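Local coordinates for ribonuclease J (Methanolobus psychrophilus R15, PDB 5HAB), which probably degrades RNA as a metal-dependent exoribonuclease of the metallo-beta-lactamase and beta-CASP family, at residues M41-I44 / D49-I52. The protein carries 1 engineered substitution. Residues are numbered along the deposited sequence; the frame is centred on the assembly and turned at random.
Sequences MTAI and DIII
I44 and I51 form an antiparallel hydrogen-bonded pair at the heart of a beta hairpin, whose two short strand segments run at 155° to each other with axes 4.6 Å apart. Two nearly straight bonds join the pair, from I44 N to I51 O (2.9 Å, 175° at the hydrogen) and from I51 N back to I44 O. I44 O also receives a CA-H···O contact from I50 CA, and T42 O a matching one from I52 CA at 3.5 Å. In the adjoining non-hydrogen-bonded pair the CA atoms of A43 and I52 close to 4.4 Å.

Side chains of M41, A43, I50 and I52 gather on one face. The CG2 branch of I50, anti to its own N, lies 4.0 Å from A43 CB. The CG2 branch of I52 meets M41 CG at 4.1 Å, the two side chains crossing obliquely. I44 and I51 project from the other face, where both touch I184 of strand 179-186, in keeping with the packed beta sheets of the metallo-beta-lactamase fold.

Beyond the pair, T42 OG1 hydrogen-bonds Y34 OH, and D49 OD1 makes a salt bridge with R98 NE. The hairpin is interior to its mixed sheet: strand 24-32 flanks 41-46, while strand 96-102 runs parallel to 49-53.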
# COMPACT_ATOMS: atom_id res chain seq x y z
N MET B 41 -21.57 -16.40 -14.03
CA MET B 41 -22.71 -17.21 -14.43
C MET B 41 -23.42 -17.75 -13.19
O MET B 41 -22.81 -18.38 -12.32
CB MET B 41 -22.29 -18.36 -15.33
CG MET B 41 -23.46 -19.22 -15.80
SD MET B 41 -23.02 -20.61 -16.87
CE MET B 41 -22.31 -19.82 -18.28
N THR B 42 -24.73 -17.50 -13.13
CA THR B 42 -25.55 -17.99 -12.03
C THR B 42 -26.70 -18.81 -12.61
O THR B 42 -27.09 -18.60 -13.75
CB THR B 42 -26.10 -16.81 -11.18
OG1 THR B 42 -24.99 -16.08 -10.62
CG2 THR B 42 -27.00 -17.31 -10.04
N ALA B 43 -27.20 -19.79 -11.87
CA ALA B 43 -28.36 -20.54 -12.32
C ALA B 43 -29.42 -20.57 -11.24
O ALA B 43 -29.15 -20.93 -10.10
CB ALA B 43 -27.96 -21.97 -12.73
N ILE B 44 -30.63 -20.14 -11.59
CA ILE B 44 -31.75 -20.14 -10.66
C ILE B 44 -32.69 -21.29 -11.02
O ILE B 44 -33.31 -21.29 -12.07
CB ILE B 44 -32.52 -18.80 -10.69
CG1 ILE B 44 -31.57 -17.62 -10.47
CG2 ILE B 44 -33.65 -18.81 -9.66
CD1 ILE B 44 -30.82 -17.66 -9.16
N ASP B 49 -37.27 -26.41 -13.43
CA ASP B 49 -36.97 -25.50 -14.53
C ASP B 49 -35.84 -24.56 -14.14
O ASP B 49 -35.78 -24.11 -13.00
CB ASP B 49 -38.22 -24.71 -14.93
CG ASP B 49 -39.26 -25.58 -15.61
OD1 ASP B 49 -38.87 -26.42 -16.45
OD2 ASP B 49 -40.46 -25.42 -15.30
N ILE B 50 -34.92 -24.29 -15.06
CA ILE B 50 -33.74 -23.49 -14.73
C ILE B 50 -33.64 -22.22 -15.58
O ILE B 50 -33.77 -22.28 -16.80
CB ILE B 50 -32.45 -24.33 -14.88
CG1 ILE B 50 -32.52 -25.57 -13.99
CG2 ILE B 50 -31.22 -23.49 -14.55
CD1 ILE B 50 -31.33 -26.49 -14.15
N ILE B 51 -33.42 -21.09 -14.93
CA ILE B 51 -33.09 -19.83 -15.59
C ILE B 51 -31.61 -19.53 -15.39
O ILE B 51 -31.19 -19.29 -14.27
CB ILE B 51 -33.96 -18.68 -15.07
CG1 ILE B 51 -35.44 -19.08 -15.09
CG2 ILE B 51 -33.72 -17.40 -15.86
CD1 ILE B 51 -36.02 -19.17 -16.48
N ILE B 52 -30.82 -19.55 -16.45
CA ILE B 52 -29.43 -19.12 -16.36
C ILE B 52 -29.38 -17.60 -16.42
O ILE B 52 -30.11 -16.98 -17.19
CB ILE B 52 -28.56 -19.76 -17.48
CG1 ILE B 52 -28.46 -21.27 -17.29
CG2 ILE B 52 -27.17 -19.16 -17.49
CD1 ILE B 52 -27.68 -21.98 -18.39